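Local coordinates for secreted protein (Streptomyces lividans TK24, PDB 5LXZ), which probably acts as a copper-radical oxidase of the galactose oxidase-like AA5 family, with its mononuclear copper centre on a kelch beta-propeller, at residues S464-L467 and R471-F474; P543-S546 and V552-R555. The protein carries 1 engineered substitution. All blocks are in the same frame, centred on the assembly; numbering follows the deposited sequence.

Interaction 1. Residues S464-L467 and R471-F474; sequences SILL and RLMF. With PO4 (phosphate ion), chain G.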
ATOM      1  N   SER A 464       4.620   3.014   8.335  1.00  6.37           N
ATOM      2  CA  SER A 464       4.626   3.043   9.787  1.00  6.80           C
ATOM      3  C   SER A 464       3.988   1.793  10.335  1.00  6.91           C
ATOM      4  O   SER A 464       3.065   1.221   9.721  1.00  7.26           O
ATOM      5  CB  SER A 464       3.971   4.294  10.344  1.00  6.53           C
ATOM      6  OG  SER A 464       2.592   4.360  10.052  1.00  6.79           O
ATOM      7  N   ILE A 465       4.497   1.358  11.485  1.00  6.98           N
ATOM      8  CA  ILE A 465       4.086   0.117  12.133  1.00  7.83           C
ATOM      9  C   ILE A 465       3.932   0.348  13.639  1.00  7.74           C
ATOM     10  O   ILE A 465       4.903   0.749  14.303  1.00  8.38           O
ATOM     11  CB  ILE A 465       5.214  -0.952  11.959  1.00  8.95           C
ATOM     12  CG1 ILE A 465       5.592  -1.141  10.477  1.00  9.92           C
ATOM     13  CG2 ILE A 465       4.871  -2.263  12.652  1.00  9.86           C
ATOM     14  CD1 ILE A 465       4.518  -1.834   9.707  1.00 10.37           C
ATOM     15  N   LEU A 466       2.759   0.024  14.168  1.00  7.17           N
ATOM     16  CA  LEU A 466       2.563  -0.039  15.624  1.00  7.01           C
ATOM     17  C   LEU A 466       3.279  -1.251  16.199  1.00  7.62           C
ATOM     18  O   LEU A 466       3.159  -2.355  15.679  1.00  7.90           O
ATOM     19  CB  LEU A 466       1.087  -0.146  15.952  1.00  6.99           C
ATOM     20  CG  LEU A 466       0.674  -0.337  17.419  1.00  7.13           C
ATOM     21  CD1 LEU A 466       1.067   0.873  18.270  1.00  7.45           C
ATOM     22  CD2 LEU A 466      -0.814  -0.662  17.561  1.00  7.23           C
ATOM     23  N   LEU A 467       4.020  -1.044  17.281  1.00  7.42           N
ATOM     24  CA  LEU A 467       4.756  -2.096  17.937  1.00  7.89           C
ATOM     25  C   LEU A 467       4.017  -2.573  19.190  1.00  8.27           C
ATOM     26  O   LEU A 467       3.216  -1.830  19.764  1.00  7.94           O
ATOM     27  CB  LEU A 467       6.151  -1.588  18.309  1.00  8.86           C
ATOM     28  CG  LEU A 467       6.985  -1.022  17.168  1.00  9.48           C
ATOM     29  CD1 LEU A 467       8.275  -0.402  17.649  1.00 10.04           C
ATOM     30  CD2 LEU A 467       7.312  -2.067  16.139  1.00  9.80           C
ATOM     31  N   ARG A 471       4.744   1.917  21.064  0.50  8.17           N
ATOM     32  CA  ARG A 471       5.465   2.874  20.238  0.50  8.15           C
ATOM     33  C   ARG A 471       5.316   2.456  18.801  0.50  8.40           C
ATOM     34  O   ARG A 471       4.800   1.382  18.509  0.50  8.54           O
ATOM     35  CB  ARG A 471       6.928   2.927  20.613  0.50  8.24           C
ATOM     36  CG  ARG A 471       7.143   3.397  22.051  0.50  8.28           C
ATOM     37  CD  ARG A 471       8.620   3.472  22.425  0.50  8.25           C
ATOM     38  NE  ARG A 471       8.775   4.007  23.771  0.50  8.59           N
ATOM     39  CZ  ARG A 471       8.635   3.297  24.895  0.50  9.06           C
ATOM     40  NH1 ARG A 471       8.347   2.002  24.870  0.50  9.25           N
ATOM     41  NH2 ARG A 471       8.739   3.902  26.066  0.50  9.55           N
ATOM     42  N   LEU A 472       5.752   3.332  17.914  1.00  8.67           N
ATOM     43  CA  LEU A 472       5.587   3.119  16.466  1.00  8.77           C
ATOM     44  C   LEU A 472       6.888   3.307  15.743  1.00  8.91           C
ATOM     45  O   LEU A 472       7.666   4.220  16.041  1.00  9.24           O
ATOM     46  CB  LEU A 472       4.549   4.053  15.916  1.00  8.74           C
ATOM     47  CG  LEU A 472       3.165   3.797  16.497  1.00  9.18           C
ATOM     48  CD1 LEU A 472       2.814   4.840  17.572  1.00  8.71           C
ATOM     49  CD2 LEU A 472       2.094   3.770  15.429  1.00  9.77           C
ATOM     50  N   MET A 473       7.120   2.458  14.744  1.00  7.81           N
ATOM     51  CA  MET A 473       8.308   2.555  13.914  1.00  8.09           C
ATOM     52  C   MET A 473       7.914   3.142  12.574  1.00  7.88           C
ATOM     53  O   MET A 473       6.897   2.749  11.990  1.00  7.93           O
ATOM     54  CB  MET A 473       8.950   1.191  13.725  1.00  9.11           C
ATOM     55  CG  MET A 473      10.245   1.215  12.967  1.00 10.19           C
ATOM     56  SD  MET A 473      10.089   1.129  11.183  1.00 12.20           S
ATOM     57  CE  MET A 473       9.688  -0.610  11.014  1.00 12.01           C
ATOM     58  N   PHE A 474       8.739   4.063  12.089  1.00  7.05           N
ATOM     59  CA  PHE A 474       8.574   4.709  10.804  1.00  7.25           C
ATOM     60  C   PHE A 474       9.784   4.422   9.949  1.00  7.41           C
ATOM     61  O   PHE A 474      10.924   4.414  10.414  1.00  8.10           O
ATOM     62  CB  PHE A 474       8.416   6.216  11.000  1.00  7.29           C
ATOM     63  CG  PHE A 474       7.040   6.615  11.444  1.00  7.41           C
ATOM     64  CD1 PHE A 474       6.607   6.357  12.761  1.00  7.74           C
ATOM     65  CD2 PHE A 474       6.156   7.267  10.580  1.00  8.00           C
ATOM     66  CE1 PHE A 474       5.320   6.712  13.192  1.00  8.08           C
ATOM     67  CE2 PHE A 474       4.898   7.635  11.027  1.00  8.24           C
ATOM     68  CZ  PHE A 474       4.458   7.338  12.304  1.00  7.98           C
TER
HETATM   69  P   PO4 G 706       8.032   1.185  28.506  1.00 32.58           P
HETATM   70  O1  PO4 G 706       9.069   0.368  29.247  1.00 35.62           O
HETATM   71  O2  PO4 G 706       7.887   0.532  27.119  1.00 32.37           O
HETATM   72  O3  PO4 G 706       6.720   1.203  29.262  1.00 31.64           O
HETATM   73  O4  PO4 G 706       8.452   2.628  28.411  1.00 33.36           O
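S464 sets its CB over the centre of the F474 ring, 3.6 Å from the centroid and 13° off the normal: a CH-pi contact, the closest side-chain packing between the antiparallel strands of this hairpin. S464 OG turns to S411 of the adjacent blade, while W15 meets F474 edge-to-face. On the same face L466 CD1 lies 4.0 Å from L472 CG, the two leucines crossing at a slant, with L472 also resting on S411 and L419. On the other face the side-chain contacts are longer: I465 and M473 run side by side, and M473, bent at chi2 and chi3, brings its CE to 4.2 Å from I465 CG1. I465 and M473 also exchange two N-H...O bonds, and L467 N closes the turn on R471 O at 2.8 Å. At the turn the contact becomes partly exposed: R471, extended to NE, meets a phosphate edge-on in its own plane, NH1 to O2 at 2.7 Å and NH2 to O4 at 2.7 Å. D469 and T500 also hold its guanidinium, and R509 shares the anion. Backbone bonds and apolar contact thus hold the buried strands; the partly exposed arginine suits an anion, here probably from the crystallisation liquor.

Interaction 2. Residues P543-S546 and V552-R555; sequences PSAS and VDQR
P543 and D553 meet through a backbone carbonyl and a side chain: P543 O lies 3.4 Å from D553 CB, while the proline ring turns away from the loop, onto L33 and Q85. A water links the same two residues, 2.6 Å from P543 O and 2.7 Å from D553 OD2. Next comes S544, whose OG rests on the Q554 aliphatic stem, 3.4 Å from Q554 CB, but bonds to D551. Q554 CG sits between the backbone N and carbonyl carbon (chi1 71°); the chain then runs extended, carrying the amide past the serine to strand 409-412. There OE1 accepts from I412 N and NE2 gives to A410 O, which fixes the rotation of the amide. A545 packs its methyl against the carboxylate, 3.9 Å from D553 OD1, and its carbonyl works through a second water. That water lies 2.8 Å from A545 O and 2.7 Å from D553 OD1, and accepts from V552 N. No direct hydrogen bond joins the two segments; two waters bridge them, and D551, between them in sequence, also binds Q554 N. With CG beside its own backbone N (chi1 -79°), D553 puts one carboxylate oxygen on each water, and T84 and Q85 of strand 81-85 add a further bond to each oxygen. This probably favours the ionised form, though the waters may share their protons with other acceptors. Strand 545-547 pairs with strand 30-33 of the propeller and leads straight to H548, a copper ligand; the chain then turns back through 552-555 into strand 556-564 of the C-terminal domain. A loop of that domain reaching into the propeller to deliver a copper-binding histidine is a hallmark of the galactose oxidase fold.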
ATOM      1  N   PRO A 543      -1.711  -6.741  13.398  1.00  7.03           N
ATOM      2  CA  PRO A 543      -0.443  -6.123  13.056  1.00  7.02           C
ATOM      3  C   PRO A 543      -0.458  -5.573  11.655  1.00  7.33           C
ATOM      4  O   PRO A 543      -1.103  -6.141  10.776  1.00  7.73           O
ATOM      5  CB  PRO A 543       0.575  -7.257  13.159  1.00  7.64           C
ATOM      6  CG  PRO A 543      -0.185  -8.448  13.372  1.00  7.89           C
ATOM      7  CD  PRO A 543      -1.544  -8.128  13.832  1.00  7.36           C
ATOM      8  N   SER A 544       0.254  -4.486  11.449  1.00  7.86           N
ATOM      9  CA  SER A 544       0.307  -3.844  10.152  1.00  8.90           C
ATOM     10  C   SER A 544       1.199  -4.610   9.211  1.00  8.83           C
ATOM     11  O   SER A 544       2.225  -5.172   9.617  1.00  9.67           O
ATOM     12  CB  SER A 544       0.877  -2.437  10.286  1.00  9.50           C
ATOM     13  OG  SER A 544      -0.136  -1.545  10.689  1.00 10.83           O
ATOM     14  N   ALA A 545       0.873  -4.503   7.936  1.00  8.58           N
ATOM     15  CA  ALA A 545       1.779  -4.777   6.836  1.00  8.67           C
ATOM     16  C   ALA A 545       1.631  -3.568   5.917  1.00  8.73           C
ATOM     17  O   ALA A 545       0.583  -3.377   5.298  1.00 10.39           O
ATOM     18  CB  ALA A 545       1.411  -6.074   6.127  1.00  8.94           C
ATOM     19  N   SER A 546       2.641  -2.732   5.866  1.00  7.79           N
ATOM     20  CA  SER A 546       2.533  -1.433   5.284  1.00  7.96           C
ATOM     21  C   SER A 546       3.480  -1.287   4.106  1.00  7.57           C
ATOM     22  O   SER A 546       4.678  -1.546   4.234  1.00  7.06           O
ATOM     23  CB  SER A 546       2.875  -0.408   6.363  1.00  8.43           C
ATOM     24  OG  SER A 546       2.767   0.942   5.882  1.00  9.10           O
ATOM     25  N   VAL A 552      -3.854  -2.923   4.448  1.00  8.71           N
ATOM     26  CA  VAL A 552      -5.178  -3.500   4.570  1.00  9.19           C
ATOM     27  C   VAL A 552      -5.266  -4.420   5.747  1.00  9.46           C
ATOM     28  O   VAL A 552      -6.331  -4.981   5.990  1.00 10.65           O
ATOM     29  CB  VAL A 552      -5.625  -4.185   3.254  1.00 10.01           C
ATOM     30  CG1 VAL A 552      -5.623  -3.159   2.121  1.00 10.14           C
ATOM     31  CG2 VAL A 552      -4.809  -5.409   2.942  1.00 10.89           C
ATOM     32  N   ASP A 553      -4.163  -4.606   6.456  1.00  9.26           N
ATOM     33  CA  ASP A 553      -4.122  -5.516   7.603  1.00  9.93           C
ATOM     34  C   ASP A 553      -4.584  -4.836   8.869  1.00  8.85           C
ATOM     35  O   ASP A 553      -5.355  -5.418   9.641  1.00  8.51           O
ATOM     36  CB  ASP A 553      -2.703  -6.055   7.821  1.00 11.38           C
ATOM     37  CG  ASP A 553      -2.349  -7.180   6.863  1.00 14.88           C
ATOM     38  OD1 ASP A 553      -2.373  -6.972   5.627  1.00 16.83           O
ATOM     39  OD2 ASP A 553      -2.013  -8.283   7.356  1.00 14.15           O
ATOM     40  N   GLN A 554      -4.121  -3.618   9.159  1.00  8.49           N
ATOM     41  CA  GLN A 554      -4.397  -3.079  10.473  1.00  7.93           C
ATOM     42  C   GLN A 554      -5.903  -2.817  10.663  1.00  7.36           C
ATOM     43  O   GLN A 554      -6.577  -2.358   9.781  1.00  7.19           O
ATOM     44  CB  GLN A 554      -3.544  -1.850  10.863  1.00  8.14           C
ATOM     45  CG  GLN A 554      -3.950  -0.646  10.085  1.00  8.35           C
ATOM     46  CD  GLN A 554      -3.230   0.633  10.474  1.00  7.58           C
ATOM     47  OE1 GLN A 554      -2.851   0.868  11.608  1.00  7.12           O
ATOM     48  NE2 GLN A 554      -3.092   1.496   9.509  1.00  7.18           N
ATOM     49  N   ARG A 555      -6.373  -3.151  11.866  1.00  7.12           N
ATOM     50  CA  ARG A 555      -7.740  -2.873  12.299  1.00  7.32           C
ATOM     51  C   ARG A 555      -7.711  -3.098  13.790  1.00  7.11           C
ATOM     52  O   ARG A 555      -6.914  -3.934  14.274  1.00  7.96           O
ATOM     53  CB  ARG A 555      -8.782  -3.792  11.627  1.00  7.84           C
ATOM     54  CG  ARG A 555      -8.455  -5.285  11.650  1.00  8.49           C
ATOM     55  CD  ARG A 555      -9.565  -6.136  11.070  1.00  8.89           C
ATOM     56  NE  ARG A 555      -9.853  -5.758   9.668  1.00  9.07           N
ATOM     57  CZ  ARG A 555     -11.006  -5.967   9.049  1.00 10.66           C
ATOM     58  NH1 ARG A 555     -12.004  -6.551   9.679  1.00 11.64           N
ATOM     59  NH2 ARG A 555     -11.169  -5.584   7.780  1.00 10.92           N
TER
HETATM   60  O   HOH W   1      -1.415  -8.616   9.942  1.00 14.38           O
HETATM   61  O   HOH W   2      -1.608  -4.738   4.307  1.00 14.47           O

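Interaction 2 is wholly buried and interaction 1 nearly so, apart from R471; they touch where I465 CD1 packs 3.7 Å from S544 CB, so a propeller blade leans on the loop that the C-terminal domain sends in. They hold different elements: interaction 1 is a hairpin within the blade that the N-terminal strand 14-18 completes, whereas interaction 2 joins the two limbs of the inserted loop. Regular strand bonding and apolar faces serve the first, with a partly exposed arginine at its turn; the second, nearer the chain centre, relies on water bridges and polar side chains. Each also lies close in sequence to copper ligands: Y460 and H461 precede 464-467, and H548 follows 543-546.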